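Local coordinates for scaffolding protein (PDB 1G43) that probably binds crystalline cellulose, being the family IIIa cellulose-binding domain of the scaffoldin that organises the cellulosome of Clostridium cellulolyticum, at residues F81-P86 against A91-E96; N130-T135 against W143-A148; A51-T56 against D122-D127. One frame throughout, in Å; residues are numbered along the deposited sequence.

Contact 1: residues F81-P86 against A91-E96; sequences FKAVSP and ADHYLE. With ZN (zinc ion), chain C.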
loop_
_atom_site.group_PDB
_atom_site.type_symbol
_atom_site.label_atom_id
_atom_site.label_comp_id
_atom_site.label_asym_id
_atom_site.label_seq_id
_atom_site.Cartn_x
_atom_site.Cartn_y
_atom_site.Cartn_z
ATOM N N PHE A 81 2.587 -6.815 -8.900
ATOM C CA PHE A 81 3.267 -7.800 -8.083
ATOM C C PHE A 81 4.639 -8.137 -8.669
ATOM O O PHE A 81 4.757 -8.683 -9.772
ATOM C CB PHE A 81 2.375 -9.017 -7.963
ATOM C CG PHE A 81 1.062 -8.718 -7.312
ATOM C CD1 PHE A 81 0.990 -8.479 -5.933
ATOM C CD2 PHE A 81 -0.111 -8.681 -8.064
ATOM C CE1 PHE A 81 -0.225 -8.217 -5.312
ATOM C CE2 PHE A 81 -1.341 -8.418 -7.449
ATOM C CZ PHE A 81 -1.394 -8.188 -6.068
ATOM N N LYS A 82 5.686 -7.813 -7.923
ATOM C CA LYS A 82 7.037 -8.038 -8.427
ATOM C C LYS A 82 7.889 -8.845 -7.461
ATOM O O LYS A 82 7.634 -8.848 -6.274
ATOM C CB LYS A 82 7.674 -6.683 -8.698
ATOM C CG LYS A 82 6.720 -5.702 -9.369
ATOM C CD LYS A 82 7.388 -4.364 -9.750
ATOM C CE LYS A 82 6.324 -3.422 -10.333
ATOM N NZ LYS A 82 6.892 -2.270 -11.050
ATOM N N ALA A 83 8.907 -9.520 -7.973
ATOM C CA ALA A 83 9.763 -10.313 -7.116
ATOM C C ALA A 83 10.779 -9.469 -6.357
ATOM O O ALA A 83 11.115 -8.346 -6.744
ATOM C CB ALA A 83 10.487 -11.345 -7.925
ATOM N N VAL A 84 11.245 -10.025 -5.245
ATOM C CA VAL A 84 12.257 -9.385 -4.424
ATOM C C VAL A 84 13.480 -10.252 -4.679
ATOM O O VAL A 84 13.548 -11.396 -4.242
ATOM C CB VAL A 84 11.916 -9.427 -2.932
ATOM C CG1 VAL A 84 12.949 -8.628 -2.149
ATOM C CG2 VAL A 84 10.521 -8.879 -2.683
ATOM N N SER A 85 14.430 -9.718 -5.435
ATOM C CA SER A 85 15.666 -10.450 -5.763
ATOM C C SER A 85 16.814 -9.644 -5.154
ATOM O O SER A 85 16.965 -8.463 -5.455
ATOM C CB SER A 85 15.851 -10.525 -7.283
ATOM O OG SER A 85 16.437 -11.753 -7.683
ATOM N N PRO A 86 17.597 -10.257 -4.252
ATOM C CA PRO A 86 17.409 -11.647 -3.820
ATOM C C PRO A 86 16.339 -11.716 -2.727
ATOM O O PRO A 86 16.105 -10.740 -2.013
ATOM C CB PRO A 86 18.797 -12.036 -3.299
ATOM C CG PRO A 86 19.268 -10.746 -2.661
ATOM C CD PRO A 86 18.827 -9.678 -3.677
ATOM N N ALA A 91 10.019 -12.480 2.792
ATOM C CA ALA A 91 9.741 -11.549 1.726
ATOM C C ALA A 91 10.322 -11.981 0.375
ATOM O O ALA A 91 11.505 -11.746 0.120
ATOM C CB ALA A 91 10.257 -10.173 2.105
ATOM N N ASP A 92 9.518 -12.623 -0.478
ATOM C CA ASP A 92 10.004 -12.985 -1.801
ATOM C C ASP A 92 9.294 -12.206 -2.916
ATOM O O ASP A 92 9.688 -12.297 -4.075
ATOM C CB ASP A 92 9.928 -14.497 -2.072
ATOM C CG ASP A 92 8.566 -15.101 -1.782
ATOM O OD1 ASP A 92 7.548 -14.584 -2.254
ATOM O OD2 ASP A 92 8.515 -16.120 -1.091
ATOM N N HIS A 93 8.254 -11.446 -2.568
ATOM C CA HIS A 93 7.539 -10.619 -3.543
ATOM C C HIS A 93 6.958 -9.399 -2.848
ATOM O O HIS A 93 6.953 -9.313 -1.622
ATOM C CB HIS A 93 6.390 -11.382 -4.225
ATOM C CG HIS A 93 6.845 -12.465 -5.142
ATOM N ND1 HIS A 93 7.192 -13.723 -4.696
ATOM C CD2 HIS A 93 7.056 -12.466 -6.478
ATOM C CE1 HIS A 93 7.594 -14.451 -5.718
ATOM N NE2 HIS A 93 7.520 -13.713 -6.811
ATOM N N TYR A 94 6.449 -8.455 -3.621
ATOM C CA TYR A 94 5.866 -7.303 -3.000
ATOM C C TYR A 94 4.790 -6.682 -3.849
ATOM O O TYR A 94 4.872 -6.680 -5.067
ATOM C CB TYR A 94 6.948 -6.273 -2.650
ATOM C CG TYR A 94 7.605 -5.525 -3.810
ATOM C CD1 TYR A 94 7.084 -4.310 -4.279
ATOM C CD2 TYR A 94 8.796 -5.989 -4.385
ATOM C CE1 TYR A 94 7.730 -3.575 -5.272
ATOM C CE2 TYR A 94 9.449 -5.259 -5.380
ATOM C CZ TYR A 94 8.911 -4.061 -5.814
ATOM O OH TYR A 94 9.546 -3.361 -6.797
ATOM N N LEU A 95 3.754 -6.188 -3.196
ATOM C CA LEU A 95 2.687 -5.508 -3.895
ATOM C C LEU A 95 3.159 -4.076 -4.066
ATOM O O LEU A 95 3.760 -3.528 -3.166
ATOM C CB LEU A 95 1.402 -5.502 -3.056
ATOM C CG LEU A 95 0.351 -4.424 -3.374
ATOM C CD1 LEU A 95 -0.109 -4.465 -4.835
ATOM C CD2 LEU A 95 -0.810 -4.612 -2.429
ATOM N N GLU A 96 2.920 -3.486 -5.225
ATOM C CA GLU A 96 3.262 -2.091 -5.405
ATOM C C GLU A 96 2.000 -1.383 -5.825
ATOM O O GLU A 96 1.437 -1.689 -6.862
ATOM C CB GLU A 96 4.328 -1.863 -6.464
ATOM C CG GLU A 96 4.675 -0.383 -6.574
ATOM C CD GLU A 96 5.828 -0.116 -7.511
ATOM O OE1 GLU A 96 5.645 -0.270 -8.735
ATOM O OE2 GLU A 96 6.916 0.230 -7.018
HETATM ZN ZN ZN C . 7.693 -14.256 -8.709
HETATM O O HOH W 1 7.822 -15.652 -9.177
#
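Lys82 and Tyr94 face each other as the hydrogen-bonded pair of an antiparallel hairpin. Lys82 N gives a nearly straight bond to Tyr94 O at 3.2 Å (169° at the hydrogen), and Tyr94 N returns one to Lys82 O at 2.9 Å. Phe81 with Leu95 and Ala83 with His93 form the non-hydrogen-bonded pairs beside it, with these four side chains on the other face of the sheet.

The tight part lies round Tyr94. Its CG sits between its own N and carbonyl carbon (chi1 71°). This lays the ring across the neighbouring strand. Lys82 CB then rests over one ring face, and Val84 CG2 comes up in the ring plane, 3.8 Å from Tyr94 CD2. A second apolar patch lies on the other face, where Phe81 CE1 meets Leu95 CD1 at 3.8 Å and Phe57 of strand 55-66 packs on both side chains.

The looser side is polar. The extended Lys82 chain passes the tyrosine hydroxyl and makes a salt bridge whose hydrogen bond is weak, Lys82 NZ to Glu96 OE1 at 3.3 Å.

On the Phe81 and Leu95 face, Ala83 CB lies 3.9 Å from His93 CD2. His93 NE2 binds the zinc ion at 2.0 Å. The other imidazole nitrogen, His93 ND1, donates to Asp92 OD1 at 2.6 Å. The oxygen lies in the ring plane, but is itself met on its anti side and well out of the carboxylate plane. With the zinc bond it holds the ring's rotation, and the carboxylate may make NE2 a somewhat stronger ligand. Asp92 OD1 also accepts from Gln49 N. Two residues, Asp92 and His93, stand opposite the single Tyr47 of strand 41-47, a classic beta bulge in the five-stranded sheet of a CBM3 beta-sandwich.

Contact 2: residues N130-T135 against W143-A148; sequences NDWSYT and WQKISA. With CA (calcium ion), chain B.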
loop_
_atom_site.group_PDB
_atom_site.type_symbol
_atom_site.label_atom_id
_atom_site.label_comp_id
_atom_site.label_asym_id
_atom_site.label_seq_id
_atom_site.Cartn_x
_atom_site.Cartn_y
_atom_site.Cartn_z
ATOM N N ASN A 130 4.033 -15.619 7.620
ATOM C CA ASN A 130 5.442 -15.504 7.201
ATOM C C ASN A 130 5.597 -14.372 6.171
ATOM O O ASN A 130 6.424 -14.436 5.264
ATOM C CB ASN A 130 5.967 -16.826 6.626
ATOM C CG ASN A 130 5.148 -17.318 5.463
ATOM O OD1 ASN A 130 4.192 -16.688 5.084
ATOM N ND2 ASN A 130 5.531 -18.454 4.891
ATOM N N ASP A 131 4.756 -13.356 6.325
ATOM C CA ASP A 131 4.782 -12.166 5.493
ATOM C C ASP A 131 5.407 -11.017 6.279
ATOM O O ASP A 131 4.959 -10.630 7.363
ATOM C CB ASP A 131 3.379 -11.766 5.030
ATOM C CG ASP A 131 2.779 -12.778 4.089
ATOM O OD1 ASP A 131 3.508 -13.675 3.637
ATOM O OD2 ASP A 131 1.577 -12.680 3.800
ATOM N N TRP A 132 6.459 -10.477 5.691
ATOM C CA TRP A 132 7.210 -9.388 6.243
ATOM C C TRP A 132 6.359 -8.184 6.642
ATOM O O TRP A 132 6.540 -7.649 7.720
ATOM C CB TRP A 132 8.258 -8.957 5.227
ATOM C CG TRP A 132 9.340 -8.169 5.826
ATOM C CD1 TRP A 132 10.437 -8.647 6.484
ATOM C CD2 TRP A 132 9.431 -6.742 5.870
ATOM N NE1 TRP A 132 11.207 -7.606 6.933
ATOM C CE2 TRP A 132 10.610 -6.423 6.570
ATOM C CE3 TRP A 132 8.629 -5.702 5.383
ATOM C CZ2 TRP A 132 11.004 -5.111 6.796
ATOM C CZ3 TRP A 132 9.019 -4.404 5.605
ATOM C CH2 TRP A 132 10.200 -4.117 6.307
ATOM N N SER A 133 5.439 -7.742 5.791
ATOM C CA SER A 133 4.642 -6.572 6.163
ATOM C C SER A 133 3.385 -6.914 6.946
ATOM O O SER A 133 2.569 -6.046 7.197
ATOM C CB SER A 133 4.223 -5.780 4.924
ATOM O OG SER A 133 5.352 -5.351 4.196
ATOM N N TYR A 134 3.226 -8.168 7.344
ATOM C CA TYR A 134 2.012 -8.535 8.039
ATOM C C TYR A 134 1.937 -8.353 9.537
ATOM O O TYR A 134 2.842 -8.693 10.292
ATOM C CB TYR A 134 1.613 -9.993 7.720
ATOM C CG TYR A 134 0.353 -10.462 8.474
ATOM C CD1 TYR A 134 -0.916 -10.001 8.117
ATOM C CD2 TYR A 134 0.451 -11.293 9.598
ATOM C CE1 TYR A 134 -2.065 -10.354 8.873
ATOM C CE2 TYR A 134 -0.694 -11.649 10.360
ATOM C CZ TYR A 134 -1.939 -11.173 9.990
ATOM O OH TYR A 134 -3.036 -11.492 10.735
ATOM N N THR A 135 0.822 -7.783 9.945
ATOM C CA THR A 135 0.486 -7.616 11.338
ATOM C C THR A 135 -1.013 -7.400 11.391
ATOM O O THR A 135 -1.580 -6.659 10.595
ATOM C CB THR A 135 1.212 -6.441 12.010
ATOM O OG1 THR A 135 0.947 -6.508 13.412
ATOM C CG2 THR A 135 0.728 -5.110 11.483
ATOM N N TRP A 143 2.645 1.760 11.145
ATOM C CA TRP A 143 3.278 0.469 10.941
ATOM C C TRP A 143 4.419 0.724 9.955
ATOM O O TRP A 143 4.220 1.033 8.777
ATOM C CB TRP A 143 2.236 -0.531 10.408
ATOM C CG TRP A 143 2.746 -1.906 10.022
ATOM C CD1 TRP A 143 2.628 -2.498 8.802
ATOM C CD2 TRP A 143 3.422 -2.863 10.867
ATOM N NE1 TRP A 143 3.183 -3.757 8.828
ATOM C CE2 TRP A 143 3.678 -4.006 10.079
ATOM C CE3 TRP A 143 3.829 -2.862 12.208
ATOM C CZ2 TRP A 143 4.328 -5.138 10.582
ATOM C CZ3 TRP A 143 4.483 -3.991 12.716
ATOM C CH2 TRP A 143 4.727 -5.108 11.905
ATOM N N GLN A 144 5.624 0.587 10.482
ATOM C CA GLN A 144 6.860 0.822 9.752
ATOM C C GLN A 144 7.303 -0.279 8.795
ATOM O O GLN A 144 8.358 -0.155 8.146
ATOM C CB GLN A 144 7.968 1.057 10.769
ATOM C CG GLN A 144 9.074 1.906 10.252
ATOM C CD GLN A 144 8.814 3.372 10.494
ATOM O OE1 GLN A 144 7.768 3.758 11.082
ATOM N NE2 GLN A 144 9.758 4.213 10.051
ATOM N N LYS A 145 6.532 -1.361 8.712
ATOM C CA LYS A 145 6.907 -2.453 7.819
ATOM C C LYS A 145 6.325 -2.349 6.392
ATOM O O LYS A 145 6.362 -3.305 5.603
ATOM C CB LYS A 145 6.554 -3.813 8.433
ATOM C CG LYS A 145 7.414 -4.250 9.614
ATOM C CD LYS A 145 8.873 -4.233 9.262
ATOM C CE LYS A 145 9.687 -5.180 10.144
ATOM N NZ LYS A 145 9.405 -6.602 9.771
ATOM N N ILE A 146 5.775 -1.191 6.063
ATOM C CA ILE A 146 5.289 -0.984 4.711
ATOM C C ILE A 146 6.044 0.244 4.238
ATOM O O ILE A 146 6.551 1.020 5.056
ATOM C CB ILE A 146 3.762 -0.792 4.655
ATOM C CG1 ILE A 146 3.269 0.059 5.817
ATOM C CG2 ILE A 146 3.081 -2.159 4.627
ATOM C CD1 ILE A 146 3.087 1.514 5.457
ATOM N N SER A 147 6.158 0.429 2.934
ATOM C CA SER A 147 6.918 1.570 2.462
ATOM C C SER A 147 6.176 2.446 1.499
ATOM O O SER A 147 5.273 2.005 0.777
ATOM C CB SER A 147 8.182 1.092 1.804
ATOM O OG SER A 147 7.857 0.003 0.977
ATOM N N ALA A 148 6.583 3.704 1.504
ATOM C CA ALA A 148 6.016 4.715 0.646
ATOM C C ALA A 148 7.186 5.429 0.011
ATOM O O ALA A 148 8.126 5.841 0.713
ATOM C CB ALA A 148 5.189 5.682 1.450
HETATM CA CA CA B . 3.110 -16.036 2.942
HETATM O O HOH W 2 0.903 -14.558 2.168
#
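Trp143 carries its CG anti to the backbone N (chi1 175°), which extends the indole toward Ser133 and Thr135. Lys145 bends at its second and fourth torsions, and folds over the indole of Trp132. Residues 130-135 contain a type I beta turn from Asp131 to Tyr134, closed by Tyr134 N to Asp131 O. The turn belongs to the loop that leads from the calcium site of this CBM3 beta-sandwich to strand 147-150.

Two indoles, one from each segment, carry the contact. The Trp132 ring takes the lysine on one face. Lys145 NZ stands 3.6 Å from the centroid of the five-membered ring of Trp132, a cation-pi contact. Lys145 CD makes a CH-pi contact with the six-membered ring of Trp132, 3.5 Å from its centroid. The two side chains cross at about a right angle.

Trp143 is held between two aliphatic groups. Thr135 CG2 lies over the centre of one face, 3.5 Å from the centroid of the six-membered ring of Trp143. Lys145 CB lies on the opposite face, nearer the rim. Phe10 also meets this indole.

Ser133 OG donates to Lys145 O, though the position of that oxygen is less sure. The hydroxyl oxygen is bonded to Tyr46 N as well, so the turn is joined to strand 41-47.

At the start of the loop, Asn130 OD1 and Asp131 OD1 each bind the calcium ion at 2.5 Å. Thr48, Asp50 and Asp127 complete its protein ligands. The indole nitrogen Trp143 NE1 gives its hydrogen to Ser133 O at 2.9 Å, from 48° above the carbonyl plane.

Contact 3: residues A51-T56 against D122-D127; sequences ADKPLT and DWSNFD. With CA (calcium ion), chain B.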
loop_
_atom_site.group_PDB
_atom_site.type_symbol
_atom_site.label_atom_id
_atom_site.label_comp_id
_atom_site.label_asym_id
_atom_site.label_seq_id
_atom_site.Cartn_x
_atom_site.Cartn_y
_atom_site.Cartn_z
ATOM N N ALA A 51 2.835 -19.887 -2.820
ATOM C CA ALA A 51 2.583 -20.666 -4.041
ATOM C C ALA A 51 2.657 -19.684 -5.225
ATOM O O ALA A 51 2.364 -18.507 -5.089
ATOM C CB ALA A 51 1.198 -21.353 -4.004
ATOM N N ASP A 52 3.052 -20.187 -6.379
ATOM C CA ASP A 52 3.165 -19.358 -7.550
ATOM C C ASP A 52 1.856 -19.398 -8.360
ATOM O O ASP A 52 1.722 -20.152 -9.313
ATOM C CB ASP A 52 4.360 -19.849 -8.384
ATOM C CG ASP A 52 4.882 -18.782 -9.321
ATOM O OD1 ASP A 52 4.234 -17.707 -9.392
ATOM O OD2 ASP A 52 5.923 -19.032 -9.971
ATOM N N LYS A 53 0.890 -18.584 -7.960
ATOM C CA LYS A 53 -0.398 -18.553 -8.642
ATOM C C LYS A 53 -0.782 -17.146 -9.090
ATOM O O LYS A 53 -0.361 -16.157 -8.505
ATOM C CB LYS A 53 -1.494 -19.084 -7.714
ATOM C CG LYS A 53 -1.243 -20.480 -7.192
ATOM C CD LYS A 53 -2.422 -21.003 -6.389
ATOM C CE LYS A 53 -2.245 -22.496 -6.127
ATOM N NZ LYS A 53 -3.433 -23.113 -5.520
ATOM N N PRO A 54 -1.604 -17.048 -10.135
ATOM C CA PRO A 54 -2.069 -15.763 -10.674
ATOM C C PRO A 54 -2.823 -15.032 -9.552
ATOM O O PRO A 54 -3.628 -15.647 -8.863
ATOM C CB PRO A 54 -3.043 -16.166 -11.771
ATOM C CG PRO A 54 -2.751 -17.607 -12.038
ATOM C CD PRO A 54 -2.336 -18.174 -10.738
ATOM N N LEU A 55 -2.567 -13.739 -9.383
ATOM C CA LEU A 55 -3.216 -12.938 -8.352
ATOM C C LEU A 55 -4.142 -11.895 -8.973
ATOM O O LEU A 55 -3.983 -11.513 -10.127
ATOM C CB LEU A 55 -2.163 -12.234 -7.493
ATOM C CG LEU A 55 -1.165 -13.169 -6.788
ATOM C CD1 LEU A 55 -0.262 -12.342 -5.877
ATOM C CD2 LEU A 55 -1.901 -14.201 -5.953
ATOM N N THR A 56 -5.144 -11.471 -8.214
ATOM C CA THR A 56 -6.039 -10.434 -8.699
ATOM C C THR A 56 -5.991 -9.308 -7.695
ATOM O O THR A 56 -6.091 -9.545 -6.494
ATOM C CB THR A 56 -7.501 -10.944 -8.871
ATOM O OG1 THR A 56 -7.529 -11.845 -9.971
ATOM C CG2 THR A 56 -8.467 -9.793 -9.200
ATOM N N ASP A 122 -7.767 -18.693 -7.601
ATOM C CA ASP A 122 -8.475 -19.879 -7.146
ATOM C C ASP A 122 -8.926 -19.795 -5.711
ATOM O O ASP A 122 -9.372 -20.781 -5.138
ATOM C CB ASP A 122 -7.621 -21.131 -7.324
ATOM C CG ASP A 122 -6.329 -21.111 -6.504
ATOM O OD1 ASP A 122 -6.202 -20.395 -5.487
ATOM O OD2 ASP A 122 -5.417 -21.863 -6.883
ATOM N N TRP A 123 -8.800 -18.615 -5.130
ATOM C CA TRP A 123 -9.194 -18.375 -3.758
ATOM C C TRP A 123 -8.579 -19.249 -2.681
ATOM O O TRP A 123 -9.102 -19.315 -1.587
ATOM C CB TRP A 123 -10.725 -18.414 -3.633
ATOM C CG TRP A 123 -11.345 -17.380 -4.471
ATOM C CD1 TRP A 123 -11.772 -17.522 -5.754
ATOM C CD2 TRP A 123 -11.505 -15.994 -4.142
ATOM N NE1 TRP A 123 -12.188 -16.301 -6.257
ATOM C CE2 TRP A 123 -12.035 -15.349 -5.283
ATOM C CE3 TRP A 123 -11.254 -15.236 -2.996
ATOM C CZ2 TRP A 123 -12.320 -13.971 -5.309
ATOM C CZ3 TRP A 123 -11.539 -13.864 -3.020
ATOM C CH2 TRP A 123 -12.066 -13.248 -4.174
ATOM N N SER A 124 -7.479 -19.923 -2.978
ATOM C CA SER A 124 -6.821 -20.739 -1.959
ATOM C C SER A 124 -6.186 -19.793 -0.927
ATOM O O SER A 124 -5.954 -18.606 -1.200
ATOM C CB SER A 124 -5.748 -21.669 -2.584
ATOM O OG SER A 124 -4.759 -20.952 -3.306
ATOM N N ASN A 125 -5.921 -20.339 0.248
ATOM C CA ASN A 125 -5.385 -19.622 1.383
ATOM C C ASN A 125 -3.909 -19.285 1.315
ATOM O O ASN A 125 -3.119 -20.081 0.848
ATOM C CB ASN A 125 -5.621 -20.446 2.661
ATOM C CG ASN A 125 -7.006 -20.235 3.274
ATOM O OD1 ASN A 125 -7.974 -19.872 2.593
ATOM N ND2 ASN A 125 -7.100 -20.471 4.577
ATOM N N PHE A 126 -3.569 -18.095 1.794
ATOM C CA PHE A 126 -2.197 -17.632 1.891
ATOM C C PHE A 126 -1.882 -17.945 3.345
ATOM O O PHE A 126 -2.768 -18.316 4.118
ATOM C CB PHE A 126 -2.063 -16.100 1.774
ATOM C CG PHE A 126 -2.263 -15.541 0.394
ATOM C CD1 PHE A 126 -3.461 -14.956 0.042
ATOM C CD2 PHE A 126 -1.217 -15.525 -0.524
ATOM C CE1 PHE A 126 -3.616 -14.355 -1.204
ATOM C CE2 PHE A 126 -1.368 -14.922 -1.777
ATOM C CZ PHE A 126 -2.563 -14.339 -2.111
ATOM N N ASP A 127 -0.614 -17.786 3.702
ATOM C CA ASP A 127 -0.155 -17.957 5.075
ATOM C C ASP A 127 0.452 -16.581 5.312
ATOM O O ASP A 127 1.562 -16.295 4.877
ATOM C CB ASP A 127 0.918 -19.053 5.171
ATOM C CG ASP A 127 1.599 -19.114 6.559
ATOM O OD1 ASP A 127 1.194 -18.391 7.500
ATOM O OD2 ASP A 127 2.559 -19.903 6.698
HETATM CA CA CA B . 3.110 -16.036 2.942
HETATM O O HOH W 2 0.903 -14.558 2.168
#
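Asp122 OD1 takes two bonds from Ser124, one from its backbone N at 2.9 Å and one from its OG at 2.7 Å. The backbone bond makes an Asx turn. Both donors approach from the same face of the carboxylate plane, the hydroxyl on the syn side and the amide on the anti side.

This grip holds the carboxylate in place for Lys53. Its ammonium meets the other oxygen, Lys53 NZ to Asp122 OD2 at 2.7 Å. The salt bridge uses the syn side, 21° out of the plane. The lysine chain is extended beyond CG and crosses the aspartate at about a right angle. A second bond, Lys53 NZ to Ser124 OG at 3.4 Å, is weak. Ser124 OG is also bonded to Arg120 NH1.

The apolar part is small. Leu55 CD2 touches Phe126 CZ at 3.9 Å, at the ring edge near its plane.

One residue on, Asp127 O binds the calcium ion at 2.5 Å. The contact lies at the surface of the beta-sandwich, where strand 55-66 begins. Leu55 packs on Phe118 and Arg120 of strand 111-120, while Phe126 packs on Ile22 of strand 18-30 and makes a cation-pi contact with Arg120.

From the N terminus, the chain first reaches 51-56, just after the calcium ligands Thr48 and Asp50. Contact 3 closes the long loop from there to 122-127, joining the start of strand 55-66 to the approach to strand 126-127. Contact 1 is nested inside it, as the hairpin 77-88 and 91-99 at the edge of the sheet holding strand 41-47. Contact 2 follows in series and joins the loop after strand 126-127 to the approach to strand 147-150. No two contacts cross. Contacts 2 and 3 share the calcium ion and a water bound to it. Ala91 on Trp132 joins contacts 1 and 2. Phe81 on Leu55 joins contacts 1 and 3 and links the two sheets.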